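Local coordinates for putative secreted protein (Streptomyces sp. SirexAA-E, PDB 4PEY) that hydrolyses laminarin and laminarioligosaccharides as a secreted family 55 exo-beta-1,3-glucanase, yielding glucose and laminaribiose, at residues F108-E113 with Q130-R135; G156-S161 with Q173-R178; N191-G196 with K451-Q456. The protein carries 1 engineered substitution. All blocks are in the same frame, centred on the assembly; numbering follows the deposited sequence.

In the fold
All three contacts are buried, but they hold the fold together in different ways. Interactions 1 and 2 join successive parallel strands of the N-terminal beta-helix and share a border, since 134-135 pairs with 157-159; both rely on backbone hydrogen bonds, and both begin near bound sugar, at Q130 and Q173. Interaction 3 is smaller and brings together strands 255 residues apart in sequence, one from each beta-helical half, with no direct hydrogen bond, only side-chain packing and a bridging water. It adjoins interaction 2, where the Y176 hydroxyl meets that of S195, and reaches interaction 1 through Q456, which accepts a hydrogen bond from Q130.

Interaction 1 (F108-E113 with Q130-R135); sequences FWRSAE and QAAPFR
F108 and Q130 both set their CG opposite the carbonyl carbon (chi1 -51° and -64°), which sends the two side chains off side by side in the same direction. A bend at chi2 of Q130 then brings OE1 to the edge of the phenyl ring, 3.3 Å from F108 CE1. The amide nitrogen NE2 of Q130 donates instead to Q456 and to O2 of a bound glucose, so this end of the contact belongs to the substrate site. Next along the chain, W109 CD1 rests obliquely against A131 CB at 3.9 Å. R110 folds back on its own segment: NE and NH2 both grip the F108 carbonyl oxygen side-on, fixing the turn of its guanidinium, while NH1 bonds to the I71 carbonyl.

Three backbone bonds stitch the segments in parallel: R110 N to A131 O (3.2 Å), A112 N to P133 O (3.1 Å) and R135 N to A112 O (3.0 Å). Between the first two, P133 CG packs on S111 CB at 3.7 Å. E113 and R135 lie on the same face without forming a salt bridge to each other, their carboxylate and guanidinium planes 45° apart; E113 forms a salt bridge with K222 and R135 with D370. This rung of the beta-helix has strand 75-79 bonded along one border of 110-113 and strand 157-159 along the far border of 134-135, while P133 and R135 touch strand 367-375 of the other half.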
# COMPACT_ATOMS: atom_id res chain seq x y z
N PHE A 108 4.59 -10.30 1.89
CA PHE A 108 3.72 -9.40 1.12
C PHE A 108 2.25 -9.80 1.16
O PHE A 108 1.92 -10.93 1.53
CB PHE A 108 4.11 -9.38 -0.37
CG PHE A 108 5.57 -9.14 -0.66
CD1 PHE A 108 6.28 -8.12 -0.03
CD2 PHE A 108 6.22 -9.92 -1.61
CE1 PHE A 108 7.62 -7.90 -0.34
CE2 PHE A 108 7.55 -9.70 -1.93
CZ PHE A 108 8.26 -8.69 -1.30
N TRP A 109 1.40 -8.89 0.69
CA TRP A 109 0.02 -9.17 0.26
C TRP A 109 -0.82 -9.84 1.34
O TRP A 109 -1.29 -10.97 1.18
CB TRP A 109 0.00 -10.02 -1.04
CG TRP A 109 0.74 -9.37 -2.20
CD1 TRP A 109 0.52 -8.11 -2.71
CD2 TRP A 109 1.81 -9.93 -2.97
NE1 TRP A 109 1.39 -7.87 -3.75
CE2 TRP A 109 2.20 -8.97 -3.93
CE3 TRP A 109 2.48 -11.16 -2.95
CZ2 TRP A 109 3.23 -9.19 -4.84
CZ3 TRP A 109 3.51 -11.38 -3.85
CH2 TRP A 109 3.88 -10.40 -4.78
N ARG A 110 -1.02 -9.13 2.45
CA ARG A 110 -1.89 -9.63 3.51
C ARG A 110 -2.38 -8.42 4.30
O ARG A 110 -1.89 -7.31 4.08
CB ARG A 110 -1.16 -10.64 4.41
CG ARG A 110 0.06 -10.08 5.17
CD ARG A 110 1.03 -11.20 5.55
NE ARG A 110 1.75 -11.68 4.38
CZ ARG A 110 2.49 -12.78 4.34
NH1 ARG A 110 2.60 -13.57 5.41
NH2 ARG A 110 3.12 -13.11 3.21
N SER A 111 -3.36 -8.59 5.18
CA SER A 111 -3.88 -7.42 5.89
C SER A 111 -4.59 -7.75 7.19
O SER A 111 -5.13 -8.85 7.34
CB SER A 111 -4.84 -6.64 4.99
OG SER A 111 -5.98 -7.43 4.66
N ALA A 112 -4.59 -6.78 8.10
CA ALA A 112 -5.35 -6.86 9.36
C ALA A 112 -6.12 -5.57 9.54
O ALA A 112 -5.57 -4.49 9.34
CB ALA A 112 -4.42 -7.08 10.55
N GLU A 113 -7.39 -5.68 9.92
CA GLU A 113 -8.23 -4.50 10.11
C GLU A 113 -9.32 -4.69 11.17
O GLU A 113 -9.92 -5.76 11.27
CB GLU A 113 -8.86 -4.09 8.77
CG GLU A 113 -9.70 -2.81 8.79
CD GLU A 113 -10.07 -2.33 7.40
OE1 GLU A 113 -10.27 -3.18 6.49
OE2 GLU A 113 -10.16 -1.10 7.20
N GLN A 130 6.21 -5.04 2.28
CA GLN A 130 5.25 -4.19 1.57
C GLN A 130 3.88 -4.83 1.32
O GLN A 130 3.75 -6.06 1.30
CB GLN A 130 5.86 -3.71 0.24
CG GLN A 130 7.09 -2.81 0.40
CD GLN A 130 8.41 -3.58 0.25
OE1 GLN A 130 8.46 -4.80 0.42
NE2 GLN A 130 9.48 -2.86 -0.07
N ALA A 131 2.87 -3.97 1.12
CA ALA A 131 1.48 -4.37 0.87
C ALA A 131 0.93 -5.24 1.98
O ALA A 131 0.32 -6.29 1.72
CB ALA A 131 1.35 -5.07 -0.49
N ALA A 132 1.14 -4.81 3.22
CA ALA A 132 0.64 -5.58 4.37
C ALA A 132 0.03 -4.64 5.40
O ALA A 132 0.53 -4.51 6.53
CB ALA A 132 1.77 -6.40 4.98
N PRO A 133 -1.06 -3.96 5.01
CA PRO A 133 -1.62 -2.90 5.86
C PRO A 133 -2.20 -3.37 7.19
O PRO A 133 -2.73 -4.47 7.32
CB PRO A 133 -2.73 -2.31 4.98
CG PRO A 133 -3.14 -3.44 4.09
CD PRO A 133 -1.84 -4.14 3.77
N PHE A 134 -2.09 -2.48 8.17
CA PHE A 134 -2.53 -2.68 9.54
C PHE A 134 -3.39 -1.45 9.86
O PHE A 134 -2.85 -0.37 10.14
CB PHE A 134 -1.28 -2.80 10.44
CG PHE A 134 -1.52 -3.36 11.83
CD1 PHE A 134 -1.47 -4.72 12.06
CD2 PHE A 134 -1.66 -2.50 12.92
CE1 PHE A 134 -1.63 -5.24 13.35
CE2 PHE A 134 -1.80 -3.01 14.21
CZ PHE A 134 -1.80 -4.38 14.42
N ARG A 135 -4.71 -1.60 9.77
CA ARG A 135 -5.65 -0.48 9.88
C ARG A 135 -6.69 -0.65 10.97
O ARG A 135 -7.20 -1.75 11.16
CB ARG A 135 -6.42 -0.27 8.56
CG ARG A 135 -5.61 0.18 7.37
CD ARG A 135 -6.52 0.28 6.14
NE ARG A 135 -5.79 0.65 4.92
CZ ARG A 135 -5.53 1.89 4.52
NH1 ARG A 135 -5.94 2.93 5.25
NH2 ARG A 135 -4.85 2.09 3.39

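Interaction 2 (G156-S161 with Q173-R178). With BGC (beta-D-glucopyranose), chain B; BGC (beta-D-glucopyranose), chain C.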
# COMPACT_ATOMS: atom_id res chain seq x y z
N GLY A 156 6.47 -0.34 5.82
CA GLY A 156 5.28 -0.93 6.39
C GLY A 156 4.28 0.20 6.59
O GLY A 156 4.62 1.38 6.41
N TYR A 157 3.06 -0.15 6.98
CA TYR A 157 1.98 0.83 6.99
C TYR A 157 1.01 0.59 8.14
O TYR A 157 0.41 -0.48 8.23
CB TYR A 157 1.23 0.79 5.65
CG TYR A 157 0.06 1.74 5.53
CD1 TYR A 157 0.23 3.02 5.01
CD2 TYR A 157 -1.21 1.36 5.96
CE1 TYR A 157 -0.85 3.91 4.91
CE2 TYR A 157 -2.29 2.23 5.87
CZ TYR A 157 -2.11 3.50 5.35
OH TYR A 157 -3.18 4.36 5.25
N ILE A 158 0.88 1.57 9.03
CA ILE A 158 -0.14 1.55 10.09
C ILE A 158 -1.00 2.80 9.95
O ILE A 158 -0.47 3.91 9.82
CB ILE A 158 0.49 1.51 11.51
CG1 ILE A 158 1.21 0.18 11.75
CG2 ILE A 158 -0.59 1.75 12.59
CD1 ILE A 158 2.19 0.22 12.93
N ALA A 159 -2.32 2.63 9.97
CA ALA A 159 -3.23 3.78 9.96
C ALA A 159 -4.39 3.58 10.91
O ALA A 159 -4.86 2.47 11.12
CB ALA A 159 -3.77 4.04 8.56
N ASP A 160 -4.84 4.69 11.48
CA ASP A 160 -6.06 4.73 12.29
C ASP A 160 -6.05 3.69 13.40
O ASP A 160 -7.07 3.09 13.71
CB ASP A 160 -7.31 4.55 11.40
CG ASP A 160 -8.55 5.15 12.02
OD1 ASP A 160 -8.38 5.99 12.92
OD2 ASP A 160 -9.69 4.80 11.63
N SER A 161 -4.88 3.51 14.02
CA SER A 161 -4.73 2.47 15.03
C SER A 161 -4.28 3.02 16.37
O SER A 161 -3.70 4.11 16.46
CB SER A 161 -3.72 1.42 14.56
OG SER A 161 -4.21 0.72 13.43
N GLN A 173 13.59 -1.40 8.04
CA GLN A 173 14.31 -0.31 7.38
C GLN A 173 13.59 1.03 7.51
O GLN A 173 14.20 2.08 7.74
CB GLN A 173 14.49 -0.61 5.89
CG GLN A 173 15.37 -1.79 5.58
CD GLN A 173 15.19 -2.26 4.14
OE1 GLN A 173 14.57 -1.57 3.30
NE2 GLN A 173 15.69 -3.45 3.85
N GLN A 174 12.28 0.98 7.31
CA GLN A 174 11.49 2.19 7.19
C GLN A 174 10.06 1.86 7.59
O GLN A 174 9.69 0.68 7.70
CB GLN A 174 11.56 2.76 5.77
CG GLN A 174 10.86 1.93 4.67
CD GLN A 174 11.72 0.80 4.10
OE1 GLN A 174 12.88 1.00 3.72
NE2 GLN A 174 11.13 -0.39 4.02
N TRP A 175 9.24 2.89 7.82
CA TRP A 175 7.86 2.67 8.21
C TRP A 175 7.07 3.96 8.06
O TRP A 175 7.64 5.04 8.24
CB TRP A 175 7.76 2.18 9.67
CG TRP A 175 6.48 1.45 9.92
CD1 TRP A 175 5.28 1.99 10.30
CD2 TRP A 175 6.26 0.05 9.76
NE1 TRP A 175 4.33 0.99 10.40
CE2 TRP A 175 4.91 -0.21 10.07
CE3 TRP A 175 7.09 -1.03 9.40
CZ2 TRP A 175 4.36 -1.50 10.03
CZ3 TRP A 175 6.54 -2.31 9.36
CH2 TRP A 175 5.19 -2.53 9.67
N TYR A 176 5.78 3.83 7.73
CA TYR A 176 4.85 4.96 7.75
C TYR A 176 3.68 4.69 8.69
O TYR A 176 3.04 3.64 8.60
CB TYR A 176 4.32 5.28 6.35
CG TYR A 176 3.33 6.44 6.33
CD1 TYR A 176 3.65 7.67 6.90
CD2 TYR A 176 2.07 6.30 5.74
CE1 TYR A 176 2.75 8.73 6.88
CE2 TYR A 176 1.17 7.36 5.71
CZ TYR A 176 1.51 8.57 6.27
OH TYR A 176 0.61 9.61 6.24
N THR A 177 3.41 5.64 9.58
CA THR A 177 2.28 5.56 10.49
C THR A 177 1.48 6.84 10.34
O THR A 177 2.06 7.93 10.39
CB THR A 177 2.74 5.41 11.97
OG1 THR A 177 3.68 4.33 12.08
CG2 THR A 177 1.55 5.17 12.91
N ARG A 178 0.16 6.74 10.15
CA ARG A 178 -0.64 7.97 10.17
C ARG A 178 -1.89 7.86 11.02
O ARG A 178 -2.48 6.79 11.19
CB ARG A 178 -1.04 8.42 8.76
CG ARG A 178 -2.09 7.62 8.07
CD ARG A 178 -2.82 8.42 6.94
NE ARG A 178 -3.84 7.55 6.36
CZ ARG A 178 -5.02 7.29 6.94
NH1 ARG A 178 -5.36 7.88 8.08
NH2 ARG A 178 -5.85 6.43 6.37
C2 BGC B . 18.64 -4.48 4.82
C3 BGC B . 19.01 -5.25 3.56
C4 BGC B . 20.45 -4.96 3.16
C5 BGC B . 21.35 -5.23 4.36
C6 BGC B . 22.81 -4.96 4.02
C1 BGC B . 19.68 -4.71 5.92
O1 BGC B . 19.39 -3.86 7.01
O2 BGC B . 17.36 -4.87 5.27
O3 BGC B . 18.08 -4.81 2.50
O4 BGC B . 20.82 -5.78 2.07
O5 BGC B . 20.96 -4.40 5.42
O6 BGC B . 23.61 -5.35 5.12
C2 BGC C . 16.29 -5.19 0.99
C3 BGC C . 15.77 -6.04 -0.17
C4 BGC C . 16.91 -6.32 -1.14
C5 BGC C . 18.08 -6.94 -0.39
C6 BGC C . 19.23 -7.23 -1.34
C1 BGC C . 17.55 -5.77 1.61
O2 BGC C . 15.28 -5.14 1.98
O3 BGC C . 14.74 -5.24 -0.78
O4 BGC C . 16.44 -7.18 -2.16
O5 BGC C . 18.52 -6.03 0.61
O6 BGC C . 20.27 -7.86 -0.63
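W175 lays one face of its indole over G156, whose CA sits 3.4 Å from the centroid of the six-membered ring and only 7° off its normal, a close CH-pi contact made possible by the missing side chain of G156. Y157 N lies above the same face, while I158 CG1 meets the indole edge in plane, 3.5 Å from W175 NE1. NE1, close against the I158 branch, is buried and has no polar partner in the model. A leucine in place of W175 would probably lose the flat cover over G156 and leave the I158 branch with less to pack against.

On the other face of the sheet, Y157 CD1 approaches the edge of the Y176 ring, 3.8 Å from CD2. A159 CB sits centrally over the R178 guanidinium, 3.8 Å from CZ; R178 carries salt bridges to D397 and E221. Just ahead of strand 174-178, Q173 NE2 donates to O2 of two glucose residues, 2.6 Å from each. Backbone bonds, among them R178 N to I158 O at 2.9 Å, align these parallel rungs of the beta-helix, with strand 134-135 along the other border of 157-159 and strand 191-198 beyond 174-178.

Interaction 3 (N191-G196 with K451-Q456); sequences NMTFSG and KTIFYQ
N191 crosses F454 obliquely, its amide plane turned only 19° from the phenyl plane, with ND2 3.6 Å from CE1. T193 comes in at the edge: its CB lies in the ring plane, 4.0 Å from F454 CD1. With CG anti to the backbone N (chi1 -176°), F454 turns the edge at CD1 toward T193. T193 OG1 donates to N191 OD1 at 2.8 Å, a bond along one strand that steadies the amide rotation and leaves ND2 directed to the other segment. There a water accepts from ND2 and donates to Y455 O, 2.9 Å from each, and so joins the strands where no direct hydrogen bond does.

The two segments come from the two beta-helical halves of the GH55 fold, and here the sides that face each other meet. Strands 191-194 and 454-456 run 150° apart in direction, with axes 8.3 Å from each other at closest approach, too far for sheet pairing. At the corner of the chain at I453 the chemistry turns apolar: I453 crosses T193 at about a right angle, and their CG2 methyls meet at 3.9 Å. The same I453 methyl lies 4.2 Å from S195 OG, a hydroxyl hydrogen-bonded to Y176 and T216. F434 also packs against the F454 ring, and Q174 of strand 174-178 touches F454 as well.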
# COMPACT_ATOMS: atom_id res chain seq x y z
N ASN A 191 14.26 5.39 7.80
CA ASN A 191 13.20 6.36 7.51
C ASN A 191 11.90 6.00 8.19
O ASN A 191 11.09 5.28 7.62
CB ASN A 191 12.98 6.47 6.00
CG ASN A 191 11.77 7.34 5.63
OD1 ASN A 191 11.35 8.21 6.40
ND2 ASN A 191 11.20 7.10 4.45
N MET A 192 11.69 6.48 9.40
CA MET A 192 10.42 6.34 10.07
C MET A 192 9.64 7.65 10.02
O MET A 192 10.06 8.65 10.56
CB MET A 192 10.61 5.90 11.53
CG MET A 192 10.89 4.42 11.78
SD MET A 192 12.12 3.58 10.71
CE MET A 192 11.94 1.89 11.27
N THR A 193 8.54 7.63 9.31
CA THR A 193 7.73 8.82 9.08
C THR A 193 6.36 8.70 9.77
O THR A 193 5.75 7.63 9.80
CB THR A 193 7.56 9.08 7.55
OG1 THR A 193 8.83 9.38 6.97
CG2 THR A 193 6.61 10.25 7.27
N PHE A 194 5.92 9.82 10.34
CA PHE A 194 4.67 9.91 11.11
C PHE A 194 3.88 11.13 10.65
O PHE A 194 4.45 12.22 10.52
CB PHE A 194 4.97 10.05 12.61
CG PHE A 194 5.97 9.06 13.14
CD1 PHE A 194 7.34 9.32 13.04
CD2 PHE A 194 5.55 7.89 13.74
CE1 PHE A 194 8.26 8.41 13.52
CE2 PHE A 194 6.48 6.97 14.24
CZ PHE A 194 7.84 7.23 14.13
N SER A 195 2.58 10.98 10.41
CA SER A 195 1.73 12.18 10.30
C SER A 195 0.47 11.97 11.13
O SER A 195 -0.19 10.94 11.01
CB SER A 195 1.39 12.52 8.83
OG SER A 195 0.63 11.51 8.18
N GLY A 196 0.15 12.93 11.99
CA GLY A 196 -1.03 12.82 12.84
C GLY A 196 -0.96 11.70 13.87
O GLY A 196 -1.99 11.12 14.23
N LYS A 451 1.69 16.55 -2.98
CA LYS A 451 2.30 16.29 -1.68
C LYS A 451 2.48 14.79 -1.50
O LYS A 451 1.56 14.02 -1.77
CB LYS A 451 1.43 16.85 -0.55
CG LYS A 451 1.42 18.36 -0.48
CD LYS A 451 0.54 18.84 0.67
CE LYS A 451 0.41 20.35 0.63
NZ LYS A 451 -0.53 20.88 1.66
N THR A 452 3.67 14.39 -1.05
CA THR A 452 3.93 13.00 -0.69
C THR A 452 4.46 12.94 0.72
O THR A 452 5.44 13.61 1.05
CB THR A 452 4.93 12.32 -1.65
OG1 THR A 452 4.32 12.17 -2.93
CG2 THR A 452 5.34 10.94 -1.13
N ILE A 453 3.80 12.14 1.56
CA ILE A 453 4.24 11.88 2.91
C ILE A 453 4.58 10.39 2.98
O ILE A 453 3.69 9.55 2.88
CB ILE A 453 3.18 12.26 3.96
CG1 ILE A 453 2.87 13.75 3.88
CG2 ILE A 453 3.68 11.91 5.37
CD1 ILE A 453 1.66 14.16 4.68
N PHE A 454 5.89 10.13 3.11
CA PHE A 454 6.55 8.82 3.04
C PHE A 454 6.66 8.24 1.63
O PHE A 454 5.66 7.97 0.96
CB PHE A 454 5.88 7.76 3.94
CG PHE A 454 6.63 6.44 3.92
CD1 PHE A 454 7.63 6.18 4.85
CD2 PHE A 454 6.35 5.48 2.96
CE1 PHE A 454 8.33 4.98 4.82
CE2 PHE A 454 7.05 4.29 2.92
CZ PHE A 454 8.03 4.03 3.86
N TYR A 455 7.90 8.00 1.21
CA TYR A 455 8.17 7.31 -0.04
C TYR A 455 9.24 6.25 0.18
O TYR A 455 10.26 6.52 0.83
CB TYR A 455 8.64 8.29 -1.13
CG TYR A 455 8.91 7.66 -2.48
CD1 TYR A 455 7.92 6.93 -3.13
CD2 TYR A 455 10.14 7.82 -3.12
CE1 TYR A 455 8.15 6.36 -4.38
CE2 TYR A 455 10.38 7.26 -4.38
CZ TYR A 455 9.38 6.54 -5.01
OH TYR A 455 9.59 5.98 -6.25
N GLN A 456 8.99 5.06 -0.34
CA GLN A 456 10.00 4.00 -0.36
C GLN A 456 10.16 3.48 -1.77
O GLN A 456 9.18 3.06 -2.40
CB GLN A 456 9.64 2.85 0.58
CG GLN A 456 10.75 1.75 0.67
CD GLN A 456 10.60 0.65 -0.37
OE1 GLN A 456 9.52 0.07 -0.54
NE2 GLN A 456 11.69 0.34 -1.07
O HOH W 1 11.94 4.96 2.62